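Local structure of E1 (Kluyveromyces marxianus, 3VX6) at residues H25-L30 against G81-F86; K158-A161 against I166-S169; V199-F204 against I210-T215. The protein activates the ubiquitin-like proteins Atg8 and Atg12 as an E1-like enzyme, allowing their conjugation in autophagy and cytoplasm-to-vacuole transport. One frame throughout, in Å; residues are numbered along the deposited sequence.

Contact 1: H25-L30 against G81-F86; sequences HELSRL and GYLLNF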
loop_
_atom_site.group_PDB
_atom_site.type_symbol
_atom_site.label_atom_id
_atom_site.label_comp_id
_atom_site.label_asym_id
_atom_site.label_seq_id
_atom_site.Cartn_x
_atom_site.Cartn_y
_atom_site.Cartn_z
ATOM N N HIS A 25 -17.636 14.416 0.927
ATOM C CA HIS A 25 -18.512 15.355 0.276
ATOM C C HIS A 25 -18.533 14.860 -1.155
ATOM O O HIS A 25 -19.586 14.736 -1.763
ATOM C CB HIS A 25 -17.938 16.771 0.350
ATOM C CG HIS A 25 -18.478 17.585 1.489
ATOM N ND1 HIS A 25 -18.463 17.146 2.797
ATOM C CD2 HIS A 25 -19.033 18.820 1.515
ATOM C CE1 HIS A 25 -18.983 18.073 3.580
ATOM N NE2 HIS A 25 -19.337 19.100 2.828
ATOM N N GLU A 26 -17.356 14.544 -1.677
ATOM C CA GLU A 26 -17.249 14.053 -3.039
ATOM C C GLU A 26 -17.842 12.652 -3.121
ATOM O O GLU A 26 -18.506 12.313 -4.096
ATOM C CB GLU A 26 -15.782 14.043 -3.489
ATOM C CG GLU A 26 -15.548 13.554 -4.922
ATOM C CD GLU A 26 -16.228 14.412 -5.988
ATOM O OE1 GLU A 26 -16.864 15.434 -5.639
ATOM O OE2 GLU A 26 -16.120 14.060 -7.185
ATOM N N LEU A 27 -17.605 11.836 -2.100
ATOM C CA LEU A 27 -18.155 10.490 -2.101
ATOM C C LEU A 27 -19.649 10.662 -2.151
ATOM O O LEU A 27 -20.332 9.993 -2.919
ATOM C CB LEU A 27 -17.772 9.718 -0.832
ATOM C CG LEU A 27 -18.450 8.351 -0.661
ATOM C CD1 LEU A 27 -18.231 7.500 -1.902
ATOM C CD2 LEU A 27 -17.897 7.654 0.561
ATOM N N SER A 28 -20.152 11.572 -1.327
ATOM C CA SER A 28 -21.580 11.846 -1.289
ATOM C C SER A 28 -22.022 12.228 -2.690
ATOM O O SER A 28 -22.945 11.635 -3.240
ATOM C CB SER A 28 -21.877 12.992 -0.323
ATOM O OG SER A 28 -21.570 12.633 1.013
ATOM N N ARG A 29 -21.350 13.217 -3.266
ATOM C CA ARG A 29 -21.674 13.668 -4.610
ATOM C C ARG A 29 -21.674 12.471 -5.560
ATOM O O ARG A 29 -22.669 12.206 -6.238
ATOM C CB ARG A 29 -20.657 14.724 -5.075
ATOM C CG ARG A 29 -20.663 16.016 -4.245
ATOM C CD ARG A 29 -19.326 16.753 -4.332
ATOM N NE ARG A 29 -19.095 17.585 -3.151
ATOM C CZ ARG A 29 -17.898 18.006 -2.744
ATOM N NH1 ARG A 29 -16.804 17.679 -3.426
ATOM N NH2 ARG A 29 -17.792 18.750 -1.648
ATOM N N LEU A 30 -20.570 11.736 -5.592
ATOM C CA LEU A 30 -20.466 10.579 -6.468
ATOM C C LEU A 30 -21.514 9.514 -6.174
ATOM O O LEU A 30 -22.062 8.909 -7.099
ATOM C CB LEU A 30 -19.068 9.971 -6.378
ATOM C CG LEU A 30 -17.957 10.726 -7.112
ATOM C CD1 LEU A 30 -16.637 10.061 -6.812
ATOM C CD2 LEU A 30 -18.213 10.733 -8.607
ATOM N N GLY A 81 -6.000 3.223 -5.546
ATOM C CA GLY A 81 -6.627 2.506 -4.458
ATOM C C GLY A 81 -8.023 2.148 -4.896
ATOM O O GLY A 81 -8.395 2.390 -6.044
ATOM N N TYR A 82 -8.798 1.570 -3.989
ATOM C CA TYR A 82 -10.158 1.191 -4.306
ATOM C C TYR A 82 -11.066 1.440 -3.116
ATOM O O TYR A 82 -10.683 1.237 -1.964
ATOM C CB TYR A 82 -10.213 -0.290 -4.737
ATOM C CG TYR A 82 -9.382 -0.577 -5.980
ATOM C CD1 TYR A 82 -9.766 -0.090 -7.241
ATOM C CD2 TYR A 82 -8.159 -1.251 -5.881
ATOM C CE1 TYR A 82 -8.943 -0.260 -8.367
ATOM C CE2 TYR A 82 -7.329 -1.427 -6.992
ATOM C CZ TYR A 82 -7.719 -0.930 -8.228
ATOM O OH TYR A 82 -6.861 -1.087 -9.303
ATOM N N LEU A 83 -12.269 1.916 -3.399
ATOM C CA LEU A 83 -13.229 2.163 -2.342
ATOM C C LEU A 83 -14.402 1.200 -2.480
ATOM O O LEU A 83 -14.824 0.870 -3.578
ATOM C CB LEU A 83 -13.723 3.612 -2.389
ATOM C CG LEU A 83 -14.968 3.957 -1.557
ATOM C CD1 LEU A 83 -14.678 3.845 -0.077
ATOM C CD2 LEU A 83 -15.421 5.371 -1.911
ATOM N N LEU A 84 -14.892 0.719 -1.348
ATOM C CA LEU A 84 -16.036 -0.163 -1.326
ATOM C C LEU A 84 -17.004 0.474 -0.329
ATOM O O LEU A 84 -17.009 0.135 0.848
ATOM C CB LEU A 84 -15.646 -1.562 -0.851
ATOM C CG LEU A 84 -16.651 -2.687 -1.159
ATOM C CD1 LEU A 84 -16.594 -3.703 -0.038
ATOM C CD2 LEU A 84 -18.068 -2.161 -1.294
ATOM N N ASN A 85 -17.813 1.414 -0.803
ATOM C CA ASN A 85 -18.773 2.071 0.062
ATOM C C ASN A 85 -20.059 1.260 0.214
ATOM O O ASN A 85 -20.848 1.147 -0.732
ATOM C CB ASN A 85 -19.140 3.452 -0.480
ATOM C CG ASN A 85 -20.134 4.176 0.419
ATOM O OD1 ASN A 85 -19.788 4.573 1.534
ATOM N ND2 ASN A 85 -21.375 4.329 -0.049
ATOM N N PHE A 86 -20.266 0.707 1.407
ATOM C CA PHE A 86 -21.469 -0.055 1.717
ATOM C C PHE A 86 -22.682 0.879 1.779
ATOM O O PHE A 86 -22.562 2.068 2.108
ATOM C CB PHE A 86 -21.287 -0.789 3.042
ATOM C CG PHE A 86 -20.308 -1.905 2.960
ATOM C CD1 PHE A 86 -20.619 -3.063 2.250
ATOM C CD2 PHE A 86 -19.043 -1.782 3.525
ATOM C CE1 PHE A 86 -19.685 -4.081 2.101
ATOM C CE2 PHE A 86 -18.104 -2.786 3.383
ATOM C CZ PHE A 86 -18.427 -3.944 2.665
#

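Contact 2: K158-A161 against I166-S169; sequences KVIA and ISVS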
loop_
_atom_site.group_PDB
_atom_site.type_symbol
_atom_site.label_atom_id
_atom_site.label_comp_id
_atom_site.label_asym_id
_atom_site.label_seq_id
_atom_site.Cartn_x
_atom_site.Cartn_y
_atom_site.Cartn_z
ATOM N N LYS A 158 21.988 -1.123 4.762
ATOM C CA LYS A 158 22.926 -0.026 4.666
ATOM C C LYS A 158 22.153 1.198 4.229
ATOM O O LYS A 158 21.106 1.084 3.598
ATOM C CB LYS A 158 24.024 -0.344 3.654
ATOM C CG LYS A 158 23.530 -0.638 2.261
ATOM C CD LYS A 158 24.684 -1.006 1.330
ATOM C CE LYS A 158 24.162 -1.495 -0.019
ATOM N NZ LYS A 158 25.228 -1.981 -0.950
ATOM N N VAL A 159 22.665 2.368 4.584
ATOM C CA VAL A 159 22.023 3.617 4.214
ATOM C C VAL A 159 22.143 3.801 2.708
ATOM O O VAL A 159 23.083 3.324 2.085
ATOM C CB VAL A 159 22.688 4.822 4.914
ATOM C CG1 VAL A 159 21.867 6.088 4.668
ATOM C CG2 VAL A 159 22.821 4.549 6.411
ATOM N N ILE A 160 21.169 4.470 2.118
ATOM C CA ILE A 160 21.204 4.717 0.694
ATOM C C ILE A 160 21.284 6.219 0.481
ATOM O O ILE A 160 20.592 6.996 1.158
ATOM C CB ILE A 160 19.942 4.207 0.006
ATOM C CG1 ILE A 160 19.871 2.691 0.096
ATOM C CG2 ILE A 160 19.934 4.642 -1.443
ATOM C CD1 ILE A 160 18.634 2.131 -0.562
ATOM N N ALA A 161 22.139 6.624 -0.453
ATOM C CA ALA A 161 22.302 8.032 -0.782
ATOM C C ALA A 161 21.222 8.384 -1.789
ATOM O O ALA A 161 21.207 7.851 -2.898
ATOM C CB ALA A 161 23.670 8.276 -1.390
ATOM N N ILE A 166 22.384 6.024 -9.227
ATOM C CA ILE A 166 21.388 4.963 -9.318
ATOM C C ILE A 166 20.124 5.345 -8.541
ATOM O O ILE A 166 19.019 5.002 -8.951
ATOM C CB ILE A 166 21.956 3.616 -8.783
ATOM C CG1 ILE A 166 20.966 2.480 -9.057
ATOM C CG2 ILE A 166 22.263 3.719 -7.302
ATOM C CD1 ILE A 166 20.840 2.133 -10.522
ATOM N N SER A 167 20.286 6.057 -7.427
ATOM C CA SER A 167 19.135 6.487 -6.637
ATOM C C SER A 167 18.329 7.451 -7.485
ATOM O O SER A 167 17.126 7.270 -7.679
ATOM C CB SER A 167 19.572 7.202 -5.359
ATOM O OG SER A 167 20.079 6.299 -4.399
ATOM N N VAL A 168 19.010 8.487 -7.972
ATOM C CA VAL A 168 18.406 9.509 -8.824
ATOM C C VAL A 168 17.755 8.838 -10.020
ATOM O O VAL A 168 16.756 9.310 -10.545
ATOM C CB VAL A 168 19.476 10.500 -9.343
ATOM C CG1 VAL A 168 18.850 11.484 -10.320
ATOM C CG2 VAL A 168 20.115 11.235 -8.171
ATOM N N SER A 169 18.348 7.731 -10.448
ATOM C CA SER A 169 17.849 6.959 -11.577
ATOM C C SER A 169 16.480 6.378 -11.227
ATOM O O SER A 169 15.602 6.248 -12.090
ATOM C CB SER A 169 18.842 5.836 -11.900
ATOM O OG SER A 169 18.341 4.949 -12.883
#

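Contact 3: V199-F204 against I210-T215; sequences VVFKDF and IPSAVT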
loop_
_atom_site.group_PDB
_atom_site.type_symbol
_atom_site.label_atom_id
_atom_site.label_comp_id
_atom_site.label_asym_id
_atom_site.label_seq_id
_atom_site.Cartn_x
_atom_site.Cartn_y
_atom_site.Cartn_z
ATOM N N VAL A 199 15.661 -5.245 -5.254
ATOM C CA VAL A 199 14.441 -4.505 -5.498
ATOM C C VAL A 199 14.538 -3.162 -4.800
ATOM O O VAL A 199 14.925 -3.093 -3.640
ATOM C CB VAL A 199 13.236 -5.267 -4.933
ATOM C CG1 VAL A 199 11.991 -4.364 -4.907
ATOM C CG2 VAL A 199 12.999 -6.511 -5.769
ATOM N N VAL A 200 14.196 -2.093 -5.509
ATOM C CA VAL A 200 14.236 -0.755 -4.930
ATOM C C VAL A 200 12.797 -0.314 -4.685
ATOM O O VAL A 200 11.940 -0.403 -5.565
ATOM C CB VAL A 200 14.993 0.236 -5.852
ATOM C CG1 VAL A 200 16.423 -0.214 -5.992
ATOM C CG2 VAL A 200 14.357 0.291 -7.217
ATOM N N PHE A 201 12.540 0.150 -3.470
ATOM C CA PHE A 201 11.204 0.543 -3.060
ATOM C C PHE A 201 11.160 1.935 -2.431
ATOM O O PHE A 201 11.930 2.242 -1.521
ATOM C CB PHE A 201 10.697 -0.517 -2.070
ATOM C CG PHE A 201 9.413 -0.169 -1.367
ATOM C CD1 PHE A 201 9.273 -0.428 -0.004
ATOM C CD2 PHE A 201 8.336 0.368 -2.053
ATOM C CE1 PHE A 201 8.092 -0.159 0.654
ATOM C CE2 PHE A 201 7.145 0.641 -1.398
ATOM C CZ PHE A 201 7.022 0.379 -0.050
ATOM N N LYS A 202 10.279 2.789 -2.948
ATOM C CA LYS A 202 10.110 4.116 -2.377
ATOM C C LYS A 202 9.183 3.829 -1.207
ATOM O O LYS A 202 7.959 3.809 -1.327
ATOM C CB LYS A 202 9.480 5.065 -3.393
ATOM C CG LYS A 202 10.521 5.630 -4.353
ATOM C CD LYS A 202 9.997 5.859 -5.771
ATOM C CE LYS A 202 11.101 6.445 -6.637
ATOM N NZ LYS A 202 10.658 6.769 -8.015
ATOM N N ASP A 203 9.814 3.558 -0.074
ATOM C CA ASP A 203 9.144 3.211 1.165
ATOM C C ASP A 203 8.012 4.142 1.607
ATOM O O ASP A 203 8.085 5.364 1.450
ATOM C CB ASP A 203 10.199 3.114 2.255
ATOM C CG ASP A 203 9.791 2.206 3.381
ATOM O OD1 ASP A 203 10.603 2.055 4.313
ATOM O OD2 ASP A 203 8.674 1.646 3.345
ATOM N N PHE A 204 6.960 3.546 2.159
ATOM C CA PHE A 204 5.819 4.302 2.654
ATOM C C PHE A 204 6.030 4.603 4.108
ATOM O O PHE A 204 5.123 5.016 4.814
ATOM C CB PHE A 204 4.530 3.513 2.485
ATOM C CG PHE A 204 4.101 3.374 1.069
ATOM C CD1 PHE A 204 4.768 4.054 0.061
ATOM C CD2 PHE A 204 3.027 2.571 0.741
ATOM C CE1 PHE A 204 4.373 3.935 -1.255
ATOM C CE2 PHE A 204 2.617 2.443 -0.568
ATOM C CZ PHE A 204 3.292 3.127 -1.574
ATOM N N ILE A 210 12.284 0.929 9.597
ATOM C CA ILE A 210 11.076 0.138 9.667
ATOM C C ILE A 210 10.355 0.462 8.382
ATOM O O ILE A 210 9.876 1.576 8.179
ATOM C CB ILE A 210 10.215 0.485 10.897
ATOM C CG1 ILE A 210 10.997 0.159 12.171
ATOM C CG2 ILE A 210 8.917 -0.323 10.870
ATOM C CD1 ILE A 210 10.195 0.329 13.429
ATOM N N PRO A 211 10.326 -0.504 7.462
ATOM C CA PRO A 211 9.656 -0.288 6.192
ATOM C C PRO A 211 8.165 -0.475 6.421
ATOM O O PRO A 211 7.752 -1.093 7.406
ATOM C CB PRO A 211 10.262 -1.375 5.310
ATOM C CG PRO A 211 10.376 -2.505 6.259
ATOM C CD PRO A 211 10.930 -1.847 7.513
ATOM N N SER A 212 7.361 0.066 5.518
ATOM C CA SER A 212 5.927 -0.070 5.650
ATOM C C SER A 212 5.553 -1.550 5.572
ATOM O O SER A 212 6.236 -2.339 4.915
ATOM C CB SER A 212 5.236 0.737 4.550
ATOM O OG SER A 212 5.957 0.645 3.335
ATOM N N ALA A 213 4.482 -1.922 6.267
ATOM C CA ALA A 213 4.009 -3.299 6.278
ATOM C C ALA A 213 3.826 -3.826 4.855
ATOM O O ALA A 213 3.699 -5.027 4.629
ATOM C CB ALA A 213 2.681 -3.383 7.051
ATOM N N VAL A 214 3.822 -2.918 3.893
ATOM C CA VAL A 214 3.627 -3.291 2.492
ATOM C C VAL A 214 4.846 -4.007 1.893
ATOM O O VAL A 214 4.774 -4.617 0.831
ATOM C CB VAL A 214 3.262 -2.041 1.664
ATOM C CG1 VAL A 214 4.521 -1.372 1.138
ATOM C CG2 VAL A 214 2.292 -2.416 0.578
ATOM N N THR A 215 5.968 -3.931 2.598
ATOM C CA THR A 215 7.192 -4.603 2.176
ATOM C C THR A 215 7.015 -6.131 2.120
ATOM O O THR A 215 7.714 -6.836 1.371
ATOM C CB THR A 215 8.349 -4.315 3.153
ATOM O OG1 THR A 215 8.494 -2.902 3.342
ATOM C CG2 THR A 215 9.660 -4.879 2.611
#

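Contact 1: H25-L30 against G81-F86
Leu27 carries the helix side of this contact and meets two residues of the strand. Its two methyls have different partners. CD1 of Leu27 packs against CD2 of Leu83 at 3.5 Å, the two side chains lying at a slant to each other. CD2 of Leu27 lies 3.7 Å from OD1 of Asn85, so here a methyl touches the oxygen of an amide. Leu83 and Asn85 are two apart on strand 78-86 and point to the same side of the sheet. Leu27 places its CG anti to the backbone N (chi1 173°), which extends the methyls toward the strand. The backbones stay well apart, with 8.7 Å between CA of Leu27 and CA of Asn85.

The next shell fixes the amide. Asn85 OD1 accepts from Ser127 OG, and Asn85 ND2 bonds to Asp40 OD2. Ser127 is also touched by the side chains of Leu27 and Leu83. Leu83 packs on Leu44 and Met125 of the flanking strands as well.

The contact joins helix 21-33 to one face of a mixed sheet. No hydrogen bond crosses between the two segments. They meet by van der Waals contact alone, one leucine pair and one methyl against an amide oxygen, while both OD1 and ND2 of the buried Asn85 amide have a partner on a neighbouring strand.

Contact 2: K158-A161 against I166-S169
The carbonyl of Ala161 is the flat group of this contact, and Ser167 OG comes to its oxygen tilted out of the carbonyl plane. Ser167 OG donates a hydrogen bond to Ala161 O. The modelled 2.4 Å between Ser167 OG and Ala161 O is very short, and at this resolution its exact value is doubtful. Ser167 CB is also close to Ala161 O.

The same hydroxyl meets a methyl. Ile160 CG2 lies 3.4 Å from Ser167 OG. Ser167 sets OG beside its own backbone N (chi1 -74°), and this turns the hydroxyl toward the 158-161 segment. The contact is small, with one polar link and one methyl touch.

It lies where the chain leaves strand 151-159 and enters helix 165-171, so the serine links the first turn of the helix to the loop just past the strand. Strand 151-159 is an outermost strand of its six-stranded sheet. Lys158 on the strand and Ile160 just beyond it pair through the backbone with Glu244 and Ser242. Ile166 and Ser169 of the helix touch Ile185 on strand 184-186, the outermost strand at the other end of the sheet.

Contact 3: V199-F204 against I210-T215
Asp203 OD2 accepts two hydrogen bonds from Ser212. Ser212 N donates to Asp203 OD2 over 3.0 Å, nearly straight at 173°, and meets the syn lone pair of that oxygen. Ser212 OG donates to the same Asp203 OD2 over 2.9 Å and meets it nearly along the C-O axis. A weak bond from Phe204 N also reaches this oxygen. The other carboxylate oxygen, Asp203 OD1, forms a salt bridge with Arg237, so both ends of the buried carboxylate are held. OD1 of Asp203 also lies 3.1 Å from CA of Pro211.

Ser212 opens a type I turn that ends at Thr215. Its carbonyl oxygen accepts from both the backbone N and OG1 of Thr215. The Ser212 hydroxyl sits between its backbone N and carbonyl carbon (chi1 38°), close to Asp203 and to Phe204 CB.

Two phenylalanines lie beside this polar group. Ser212 OG lies at the edge of the Phe201 ring, 3.5 Å from Phe201 CE1. Phe204 meets the same hydroxyl through its CB. Val214 CG1 reaches Phe201 CZ at 3.3 Å and Phe204 CD2 at 4.2 Å. Ile121 touches both phenylalanines from outside the segments.

Strand 198-202 lies between strand 231-236, to which it is parallel, and the antiparallel strand 177-181. The chain runs from it through the 210-215 loop into helix 215-225 and on to strand 231-236, a beta-alpha-beta crossover. The contact joins the end of strand 198-202 to the loop that leads into the crossover helix, and Phe235 of strand 231-236 packs on Asp203, Pro211 and Thr215.

How the contacts relate
The three contacts follow one another along the chain, and none touches another. Contact 1 belongs to the sheet that contains strands 78-86 and 123-130. Contacts 2 and 3 reach a different six-stranded sheet, contact 2 at the end of an outermost strand and contact 3 at an inner one. Their centres are 14 Å apart, and their nearest atoms about 6 Å. Lys202 of contact 3 bridges part of this gap by bonding to the carbonyl oxygen of Phe170 on helix 165-171. Contacts 1 and 2 lie on opposite sides of the chain's centre, 38 Å apart between centres. Contact 3 is 27 Å from contact 1 between centres. Contact 1 is side-chain packing, whereas contacts 2 and 3 are built on hydrogen bonds.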